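Local coordinates for protein spectinomycin 9-adenylyltransferase (Enterococcus faecalis, PDB 6SXJ) that transfers an adenylyl group from ATP to the 9-hydroxyl of spectinomycin, releasing diphosphate and making bacteria resistant to this antibiotic but not to streptomycin, at residues E239-N242 against L243-Y247; K199-P202 against K203-G207; K17-R20 against K21-N25. All coordinates share one frame; numbering follows the deposited sequence.

Contact 1. Residues E239-N242 against L243-Y247; sequences ENVN and LTINY
I245 N bonds to V241 O at 3.0 Å and N246 N to N242 O at 2.9 Å, both nearly straight at the hydrogen, as the chain winds into the first turn of helix 241-253. This is the start of the last helix of the C-terminal, AadA_C-type helical domain. Just before it, N240 is the centre of an inverse gamma turn. Its carbonyl is met by L243 N in a weak bond of 3.3 Å. On the buried side V241 and I245 pack one turn apart. CG1 of V241 lies anti to its own backbone N (chi1 176°), and from there it meets CG1 of I245 at 3.6 Å. The two side chains cross at a slant, and I185 and L188 of helix 181-196 close over this pair. Another flank is more polar. L243 sends CD1 to CB of N240, 3.7 Å away. N242 and L243 lie side by side and point the same way. R221 of helix 216-229 touches N240 and L243, and it also bonds T244 OG1, which H218 ND1 reaches as well. This hydroxyl therefore ties the helix to its neighbour. At the outer surface ND2 of N242 rests 3.5 Å from CD2 of L243, an amide nitrogen against a methyl group.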
ATOM      1  N   GLU A 239      20.275  16.453  -7.846  1.00 90.64           N
ATOM      2  CA  GLU A 239      19.519  17.040  -6.751  1.00 80.09           C
ATOM      3  C   GLU A 239      20.049  16.520  -5.419  1.00 79.86           C
ATOM      4  O   GLU A 239      20.514  15.383  -5.312  1.00 76.11           O
ATOM      5  CB  GLU A 239      18.033  16.713  -6.884  1.00 75.97           C
ATOM      6  CG  GLU A 239      17.384  17.258  -8.146  1.00 75.21           C
ATOM      7  CD  GLU A 239      17.236  18.765  -8.123  1.00 76.51           C
ATOM      8  OE1 GLU A 239      16.713  19.297  -7.118  1.00 81.45           O
ATOM      9  OE2 GLU A 239      17.637  19.415  -9.111  1.00 79.82           O
ATOM     10  N   ASN A 240      19.980  17.374  -4.398  1.00 73.52           N
ATOM     11  CA  ASN A 240      20.449  17.024  -3.057  1.00 65.39           C
ATOM     12  C   ASN A 240      19.290  16.437  -2.250  1.00 62.79           C
ATOM     13  O   ASN A 240      18.720  17.058  -1.350  1.00 58.31           O
ATOM     14  CB  ASN A 240      21.054  18.245  -2.377  1.00 63.12           C
ATOM     15  CG  ASN A 240      22.424  18.584  -2.919  1.00 67.44           C
ATOM     16  OD1 ASN A 240      23.205  17.693  -3.267  1.00 69.51           O
ATOM     17  ND2 ASN A 240      22.724  19.872  -3.001  1.00 72.60           N
ATOM     18  N   VAL A 241      18.943  15.197  -2.607  1.00 62.20           N
ATOM     19  CA  VAL A 241      17.818  14.529  -1.963  1.00 61.72           C
ATOM     20  C   VAL A 241      18.117  14.254  -0.498  1.00 60.76           C
ATOM     21  O   VAL A 241      17.201  14.183   0.332  1.00 55.01           O
ATOM     22  CB  VAL A 241      17.480  13.228  -2.716  1.00 66.05           C
ATOM     23  CG1 VAL A 241      16.372  12.473  -2.000  1.00 66.22           C
ATOM     24  CG2 VAL A 241      17.090  13.529  -4.161  1.00 73.38           C
ATOM     25  N   ASN A 242      19.393  14.057  -0.160  1.00 65.62           N
ATOM     26  CA  ASN A 242      19.749  13.759   1.220  1.00 59.12           C
ATOM     27  C   ASN A 242      19.205  14.822   2.168  1.00 57.20           C
ATOM     28  O   ASN A 242      18.656  14.499   3.228  1.00 57.57           O
ATOM     29  CB  ASN A 242      21.269  13.639   1.344  1.00 63.99           C
ATOM     30  CG  ASN A 242      22.002  14.745   0.614  1.00 63.98           C
ATOM     31  OD1 ASN A 242      21.746  15.006  -0.564  1.00 57.99           O
ATOM     32  ND2 ASN A 242      22.922  15.407   1.313  1.00 60.03           N
ATOM     33  N   LEU A 243      19.322  16.096   1.790  1.00 53.21           N
ATOM     34  CA  LEU A 243      18.938  17.180   2.692  1.00 56.28           C
ATOM     35  C   LEU A 243      17.450  17.151   3.002  1.00 53.16           C
ATOM     36  O   LEU A 243      17.037  17.309   4.158  1.00 52.39           O
ATOM     37  CB  LEU A 243      19.329  18.523   2.076  1.00 57.20           C
ATOM     38  CG  LEU A 243      20.786  18.580   1.620  1.00 54.60           C
ATOM     39  CD1 LEU A 243      21.117  19.897   0.964  1.00 60.60           C
ATOM     40  CD2 LEU A 243      21.701  18.326   2.811  1.00 58.10           C
ATOM     41  N   THR A 244      16.621  16.972   1.974  1.00 56.82           N
ATOM     42  CA  THR A 244      15.180  16.969   2.203  1.00 45.81           C
ATOM     43  C   THR A 244      14.751  15.732   2.980  1.00 47.03           C
ATOM     44  O   THR A 244      13.907  15.816   3.879  1.00 52.56           O
ATOM     45  CB  THR A 244      14.440  17.054   0.867  1.00 52.82           C
ATOM     46  OG1 THR A 244      14.737  18.302   0.228  1.00 53.96           O
ATOM     47  CG2 THR A 244      12.952  16.946   1.080  1.00 51.05           C
ATOM     48  N   ILE A 245      15.311  14.568   2.638  1.00 53.40           N
ATOM     49  CA  ILE A 245      15.058  13.364   3.428  1.00 49.16           C
ATOM     50  C   ILE A 245      15.354  13.640   4.896  1.00 58.37           C
ATOM     51  O   ILE A 245      14.539  13.353   5.785  1.00 55.47           O
ATOM     52  CB  ILE A 245      15.902  12.191   2.893  1.00 64.43           C
ATOM     53  CG1 ILE A 245      15.462  11.816   1.473  1.00 65.77           C
ATOM     54  CG2 ILE A 245      15.802  10.987   3.817  1.00 61.61           C
ATOM     55  CD1 ILE A 245      14.299  10.845   1.428  1.00 69.69           C
ATOM     56  N   ASN A 246      16.537  14.201   5.172  1.00 61.21           N
ATOM     57  CA  ASN A 246      16.893  14.560   6.540  1.00 64.09           C
ATOM     58  C   ASN A 246      15.872  15.529   7.123  1.00 55.89           C
ATOM     59  O   ASN A 246      15.379  15.334   8.240  1.00 58.53           O
ATOM     60  CB  ASN A 246      18.296  15.169   6.571  1.00 59.51           C
ATOM     61  CG  ASN A 246      19.379  14.148   6.281  1.00 73.24           C
ATOM     62  OD1 ASN A 246      19.143  12.939   6.357  1.00 75.04           O
ATOM     63  ND2 ASN A 246      20.576  14.628   5.940  1.00 66.77           N
ATOM     64  N   TYR A 247      15.527  16.570   6.363  1.00 58.30           N
ATOM     65  CA  TYR A 247      14.541  17.535   6.835  1.00 54.41           C
ATOM     66  C   TYR A 247      13.216  16.856   7.162  1.00 58.16           C
ATOM     67  O   TYR A 247      12.652  17.049   8.248  1.00 52.24           O
ATOM     68  CB  TYR A 247      14.326  18.621   5.781  1.00 60.85           C
ATOM     69  CG  TYR A 247      13.062  19.414   6.022  1.00 56.69           C
ATOM     70  CD1 TYR A 247      13.004  20.351   7.045  1.00 60.46           C
ATOM     71  CD2 TYR A 247      11.919  19.214   5.247  1.00 59.01           C
ATOM     72  CE1 TYR A 247      11.860  21.073   7.291  1.00 54.97           C
ATOM     73  CE2 TYR A 247      10.764  19.943   5.484  1.00 57.77           C
ATOM     74  CZ  TYR A 247      10.743  20.871   6.511  1.00 61.46           C
ATOM     75  OH  TYR A 247       9.609  21.608   6.774  1.00 72.99           O
TER

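Contact 2. Residues K199-P202 against K203-G207; sequences KIIP and KDIAG
I201 holds CG1 between its own backbone N and carbonyl carbon (chi1 84°), and an extended chi2 of -179° carries CD1 forward to I205 and A206. The methyl CD1 of I201 ends 3.6 Å from CG2 of I205, and the two side chains meet at a slant. On I205, CG2 is anti to the backbone N and CG1 anti to the carbonyl carbon; CG2 is the branch that meets I201. CD1 of I201 also touches the backbone N of A206, and CG1 of I201 adds a contact of 3.8 Å with CB of A206. One isoleucine thus spans two successive residues of the first helical turn. P202 takes the N-cap position of helix 203-212, where the loop after helix 181-196 becomes helical. Its ring brings no hydroxyl or carboxylate to the helix start, and the link across the turn is made by its carbonyl. A206 N bonds to P202 O at 2.8 Å, with an angle of 161° at the hydrogen. The same oxygen lies 3.3 Å from CB of A206, beside the bonded N-H. D204 OD2 approaches CB of P202 at 3.8 Å. The other carboxylate oxygen, OD1, makes a long, weak ion pair with K42. L193 of helix 181-196 touches both I201 and A206. K203 and D204 lean on Y229 of helix 216-229. CD of P202 lies 4.2 Å from CB of I205, a looser contact than that of the two isoleucines.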
ATOM      1  N   LYS A 199      -5.318  11.430   9.366  1.00 97.02           N
ATOM      2  CA  LYS A 199      -5.873  10.845   8.157  1.00 98.48           C
ATOM      3  C   LYS A 199      -4.765  10.531   7.160  1.00 95.75           C
ATOM      4  O   LYS A 199      -3.740  11.216   7.106  1.00 98.05           O
ATOM      5  CB  LYS A 199      -6.895  11.790   7.509  1.00103.52           C
ATOM      6  CG  LYS A 199      -7.511  12.816   8.458  1.00105.48           C
ATOM      7  CD  LYS A 199      -8.505  13.734   7.736  1.00109.53           C
ATOM      8  CE  LYS A 199      -9.713  12.964   7.209  1.00103.17           C
ATOM      9  NZ  LYS A 199     -10.930  13.820   7.072  1.00103.19           N
ATOM     10  N   ILE A 200      -4.980   9.479   6.374  1.00 89.87           N
ATOM     11  CA  ILE A 200      -4.085   9.125   5.280  1.00 90.46           C
ATOM     12  C   ILE A 200      -4.603   9.782   4.011  1.00 92.76           C
ATOM     13  O   ILE A 200      -5.815   9.921   3.819  1.00101.40           O
ATOM     14  CB  ILE A 200      -3.983   7.597   5.108  1.00 84.76           C
ATOM     15  CG1 ILE A 200      -3.299   6.975   6.322  1.00 76.65           C
ATOM     16  CG2 ILE A 200      -3.215   7.251   3.838  1.00 86.18           C
ATOM     17  CD1 ILE A 200      -3.395   5.470   6.369  1.00 66.44           C
ATOM     18  N   ILE A 201      -3.687  10.199   3.139  1.00 85.63           N
ATOM     19  CA  ILE A 201      -4.076  10.813   1.872  1.00 93.38           C
ATOM     20  C   ILE A 201      -3.080  10.422   0.784  1.00 89.04           C
ATOM     21  O   ILE A 201      -2.025   9.845   1.090  1.00 88.40           O
ATOM     22  CB  ILE A 201      -4.188  12.343   1.995  1.00 89.85           C
ATOM     23  CG1 ILE A 201      -2.819  13.002   1.812  1.00 91.05           C
ATOM     24  CG2 ILE A 201      -4.792  12.745   3.338  1.00 82.48           C
ATOM     25  CD1 ILE A 201      -2.846  14.514   1.949  1.00 88.71           C
ATOM     26  N   PRO A 202      -3.358  10.728  -0.484  1.00 86.53           N
ATOM     27  CA  PRO A 202      -2.476  10.271  -1.564  1.00 82.24           C
ATOM     28  C   PRO A 202      -1.160  11.029  -1.573  1.00 84.84           C
ATOM     29  O   PRO A 202      -1.049  12.156  -1.087  1.00 80.71           O
ATOM     30  CB  PRO A 202      -3.281  10.546  -2.842  1.00 84.18           C
ATOM     31  CG  PRO A 202      -4.668  10.957  -2.389  1.00 88.45           C
ATOM     32  CD  PRO A 202      -4.505  11.495  -1.000  1.00 96.35           C
ATOM     33  N   LYS A 203      -0.152  10.384  -2.164  1.00 81.46           N
ATOM     34  CA  LYS A 203       1.197  10.939  -2.149  1.00 81.95           C
ATOM     35  C   LYS A 203       1.237  12.317  -2.799  1.00 86.66           C
ATOM     36  O   LYS A 203       1.724  13.284  -2.202  1.00 84.51           O
ATOM     37  CB  LYS A 203       2.162   9.990  -2.863  1.00 79.24           C
ATOM     38  CG  LYS A 203       2.171   8.573  -2.332  1.00 79.39           C
ATOM     39  CD  LYS A 203       3.000   7.664  -3.237  1.00 83.72           C
ATOM     40  CE  LYS A 203       4.139   7.010  -2.473  1.00 80.85           C
ATOM     41  NZ  LYS A 203       5.151   6.400  -3.382  1.00 98.12           N
ATOM     42  N   ASP A 204       0.732  12.424  -4.032  1.00 82.38           N
ATOM     43  CA  ASP A 204       0.858  13.682  -4.759  1.00 83.12           C
ATOM     44  C   ASP A 204       0.168  14.827  -4.024  1.00 82.75           C
ATOM     45  O   ASP A 204       0.650  15.963  -4.064  1.00 82.08           O
ATOM     46  CB  ASP A 204       0.309  13.532  -6.183  1.00 92.45           C
ATOM     47  CG  ASP A 204      -1.031  12.818  -6.230  1.00 88.39           C
ATOM     48  OD1 ASP A 204      -1.986  13.404  -6.779  1.00 87.86           O
ATOM     49  OD2 ASP A 204      -1.128  11.675  -5.734  1.00 89.53           O
ATOM     50  N   ILE A 205      -0.935  14.555  -3.326  1.00 81.55           N
ATOM     51  CA  ILE A 205      -1.594  15.618  -2.574  1.00 81.79           C
ATOM     52  C   ILE A 205      -0.845  15.897  -1.279  1.00 81.36           C
ATOM     53  O   ILE A 205      -0.760  17.048  -0.832  1.00 75.69           O
ATOM     54  CB  ILE A 205      -3.066  15.259  -2.300  1.00 84.16           C
ATOM     55  CG1 ILE A 205      -3.908  15.447  -3.563  1.00 78.85           C
ATOM     56  CG2 ILE A 205      -3.622  16.124  -1.165  1.00 78.90           C
ATOM     57  CD1 ILE A 205      -3.509  14.546  -4.705  1.00 78.34           C
ATOM     58  N   ALA A 206      -0.314  14.848  -0.642  1.00 81.38           N
ATOM     59  CA  ALA A 206       0.505  15.043   0.549  1.00 79.24           C
ATOM     60  C   ALA A 206       1.783  15.804   0.219  1.00 74.61           C
ATOM     61  O   ALA A 206       2.273  16.581   1.046  1.00 76.37           O
ATOM     62  CB  ALA A 206       0.836  13.695   1.191  1.00 76.13           C
ATOM     63  N   GLY A 207       2.322  15.610  -0.986  1.00 74.08           N
ATOM     64  CA  GLY A 207       3.560  16.285  -1.349  1.00 76.15           C
ATOM     65  C   GLY A 207       3.408  17.792  -1.423  1.00 72.58           C
ATOM     66  O   GLY A 207       4.237  18.539  -0.895  1.00 68.64           O
TER

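Contact 3. Residues K17-R20 against K21-N25; sequences KILR and KHLKN
K21 N and K17 O form the shortest bond between the two segments, 2.7 Å long with an angle of 170° at the hydrogen. It belongs to the final turns of helix 8-23, in the nucleotidyltransferase domain. One residue on, H22 N bonds to I18 O at 3.1 Å. The imidazole of H22 turns its edge to the same carbonyl oxygen. Its CG lies anti to the carbonyl carbon of H22 (chi1 -65°), which sets CD2 3.2 Å from I18 O. The oxygen sits in the plane of the ring. I18 CG2 reaches CD2 of H22 more loosely, at 4.1 Å. CG of K21 lies above one face of the ring, offset toward the rim. L19 and L23 lie side by side and point the same way, with CD2 of L19 3.7 Å from CD1 of L23. Their backbone bond, L23 N to L19 O, is 2.9 Å long, but the donor stands 38° out of the carbonyl plane. K24 N keeps a weak bond of 3.1 Å to R20 O, and K24 itself has a positive phi, the first departure from helical angles. L65 and K68 of helix 59-69 lie against I18. L19 and L23 pack this helix on the sheet, against V51 and V53 of strand 47-53. NZ of K24 bonds weakly to H22 O, at 3.5 Å. K17, R20, K21 and K24 are exposed, and solvent would probably screen their charges.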
ATOM      1  N   LYS A  17     -13.913 -12.760  -8.847  1.00 50.66           N
ATOM      2  CA  LYS A  17     -14.233 -14.127  -9.236  1.00 57.22           C
ATOM      3  C   LYS A  17     -13.044 -15.052  -9.023  1.00 51.57           C
ATOM      4  O   LYS A  17     -13.219 -16.205  -8.604  1.00 52.32           O
ATOM      5  CB  LYS A  17     -14.706 -14.146 -10.686  1.00 57.16           C
ATOM      6  CG  LYS A  17     -16.033 -13.383 -10.872  1.00 50.95           C
ATOM      7  CD  LYS A  17     -16.349 -13.116 -12.333  1.00 66.02           C
ATOM      8  CE  LYS A  17     -17.802 -12.674 -12.522  1.00 63.60           C
ATOM      9  NZ  LYS A  17     -18.778 -13.705 -12.070  1.00 69.66           N
ATOM     10  N   ILE A  18     -11.828 -14.560  -9.276  1.00 46.16           N
ATOM     11  CA  ILE A  18     -10.640 -15.346  -8.943  1.00 48.56           C
ATOM     12  C   ILE A  18     -10.704 -15.776  -7.488  1.00 47.40           C
ATOM     13  O   ILE A  18     -10.625 -16.968  -7.161  1.00 54.17           O
ATOM     14  CB  ILE A  18      -9.357 -14.549  -9.228  1.00 51.44           C
ATOM     15  CG1 ILE A  18      -9.117 -14.452 -10.734  1.00 48.02           C
ATOM     16  CG2 ILE A  18      -8.154 -15.216  -8.539  1.00 57.18           C
ATOM     17  CD1 ILE A  18      -8.310 -13.238 -11.131  1.00 54.80           C
ATOM     18  N   LEU A  19     -10.858 -14.806  -6.586  1.00 51.25           N
ATOM     19  CA  LEU A  19     -10.808 -15.124  -5.164  1.00 48.13           C
ATOM     20  C   LEU A  19     -11.905 -16.103  -4.788  1.00 56.96           C
ATOM     21  O   LEU A  19     -11.703 -16.992  -3.955  1.00 54.94           O
ATOM     22  CB  LEU A  19     -10.918 -13.843  -4.338  1.00 44.88           C
ATOM     23  CG  LEU A  19      -9.729 -12.880  -4.453  1.00 46.61           C
ATOM     24  CD1 LEU A  19     -10.190 -11.465  -4.166  1.00 45.35           C
ATOM     25  CD2 LEU A  19      -8.611 -13.309  -3.508  1.00 50.57           C
ATOM     26  N   ARG A  20     -13.079 -15.952  -5.405  1.00 63.27           N
ATOM     27  CA  ARG A  20     -14.211 -16.809  -5.084  1.00 61.81           C
ATOM     28  C   ARG A  20     -14.020 -18.208  -5.652  1.00 55.80           C
ATOM     29  O   ARG A  20     -14.216 -19.208  -4.950  1.00 62.41           O
ATOM     30  CB  ARG A  20     -15.488 -16.175  -5.627  1.00 63.67           C
ATOM     31  CG  ARG A  20     -16.137 -15.235  -4.656  1.00 60.68           C
ATOM     32  CD  ARG A  20     -17.362 -15.887  -4.072  1.00 69.81           C
ATOM     33  NE  ARG A  20     -18.568 -15.404  -4.727  1.00 73.13           N
ATOM     34  CZ  ARG A  20     -19.712 -16.071  -4.772  1.00 72.34           C
ATOM     35  NH1 ARG A  20     -19.813 -17.264  -4.202  1.00 81.07           N
ATOM     36  NH2 ARG A  20     -20.757 -15.540  -5.381  1.00 87.69           N
ATOM     37  N   LYS A  21     -13.644 -18.297  -6.926  1.00 55.63           N
ATOM     38  CA  LYS A  21     -13.502 -19.606  -7.551  1.00 65.03           C
ATOM     39  C   LYS A  21     -12.455 -20.451  -6.834  1.00 67.60           C
ATOM     40  O   LYS A  21     -12.639 -21.661  -6.661  1.00 75.72           O
ATOM     41  CB  LYS A  21     -13.140 -19.444  -9.028  1.00 65.44           C
ATOM     42  CG  LYS A  21     -12.895 -20.765  -9.750  1.00 75.02           C
ATOM     43  CD  LYS A  21     -12.576 -20.551 -11.225  1.00 81.26           C
ATOM     44  CE  LYS A  21     -12.714 -21.845 -12.023  1.00 91.09           C
ATOM     45  NZ  LYS A  21     -12.264 -23.043 -11.249  1.00 93.06           N
ATOM     46  N   HIS A  22     -11.354 -19.837  -6.404  1.00 67.19           N
ATOM     47  CA  HIS A  22     -10.195 -20.586  -5.925  1.00 59.52           C
ATOM     48  C   HIS A  22     -10.101 -20.667  -4.410  1.00 67.02           C
ATOM     49  O   HIS A  22      -9.653 -21.688  -3.879  1.00 70.06           O
ATOM     50  CB  HIS A  22      -8.914 -19.963  -6.477  1.00 62.80           C
ATOM     51  CG  HIS A  22      -8.791 -20.067  -7.964  1.00 69.10           C
ATOM     52  ND1 HIS A  22      -8.340 -21.206  -8.595  1.00 74.34           N
ATOM     53  CD2 HIS A  22      -9.070 -19.179  -8.946  1.00 75.59           C
ATOM     54  CE1 HIS A  22      -8.341 -21.013  -9.902  1.00 72.75           C
ATOM     55  NE2 HIS A  22      -8.776 -19.789 -10.141  1.00 70.15           N
ATOM     56  N   LEU A  23     -10.497 -19.621  -3.690  1.00 61.64           N
ATOM     57  CA  LEU A  23     -10.509 -19.708  -2.237  1.00 62.41           C
ATOM     58  C   LEU A  23     -11.768 -20.382  -1.712  1.00 62.92           C
ATOM     59  O   LEU A  23     -11.799 -20.783  -0.541  1.00 56.85           O
ATOM     60  CB  LEU A  23     -10.365 -18.315  -1.630  1.00 62.80           C
ATOM     61  CG  LEU A  23      -9.103 -17.558  -2.041  1.00 52.20           C
ATOM     62  CD1 LEU A  23      -9.045 -16.223  -1.308  1.00 46.78           C
ATOM     63  CD2 LEU A  23      -7.850 -18.380  -1.761  1.00 59.73           C
ATOM     64  N   LYS A  24     -12.800 -20.501  -2.549  1.00 70.33           N
ATOM     65  CA  LYS A  24     -14.046 -21.224  -2.246  1.00 64.85           C
ATOM     66  C   LYS A  24     -14.533 -20.792  -0.859  1.00 60.19           C
ATOM     67  O   LYS A  24     -14.661 -19.590  -0.611  1.00 62.90           O
ATOM     68  CB  LYS A  24     -13.800 -22.715  -2.425  1.00 66.90           C
ATOM     69  CG  LYS A  24     -13.473 -23.132  -3.855  1.00 71.43           C
ATOM     70  CD  LYS A  24     -12.502 -24.313  -3.886  1.00 75.01           C
ATOM     71  CE  LYS A  24     -11.869 -24.499  -5.265  1.00 76.33           C
ATOM     72  NZ  LYS A  24     -10.414 -24.837  -5.201  1.00 87.20           N
ATOM     73  N   ASN A  25     -14.811 -21.722   0.056  1.00 62.95           N
ATOM     74  CA  ASN A  25     -15.409 -21.370   1.340  1.00 66.01           C
ATOM     75  C   ASN A  25     -14.402 -20.844   2.355  1.00 66.53           C
ATOM     76  O   ASN A  25     -14.803 -20.493   3.472  1.00 70.69           O
ATOM     77  CB  ASN A  25     -16.132 -22.581   1.934  1.00 75.62           C
ATOM     78  CG  ASN A  25     -17.467 -22.849   1.269  1.00 87.00           C
ATOM     79  OD1 ASN A  25     -17.669 -23.903   0.670  1.00 91.44           O
ATOM     80  ND2 ASN A  25     -18.385 -21.890   1.367  1.00 83.45           N
TER

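Overall arrangement
The three are separate local contacts, within a helix or at a helix start, met along the chain in the order 3, 2, 1. Contacts 1 and 2 share the C-terminal domain. Their centres are 19 Å apart and their nearest atoms about 9 Å, so they do not touch. Helices 181-196 and 216-229 border both. Contact 3 belongs to the nucleotidyltransferase domain, on the other side of the chain's centre. Its centre is 33 Å from that of contact 2 and 46 Å from that of contact 1. Contact 2 is nearer the middle of the molecule, 13 Å from the chain centre, and D204 there reaches weakly to K42 in the N-terminal part.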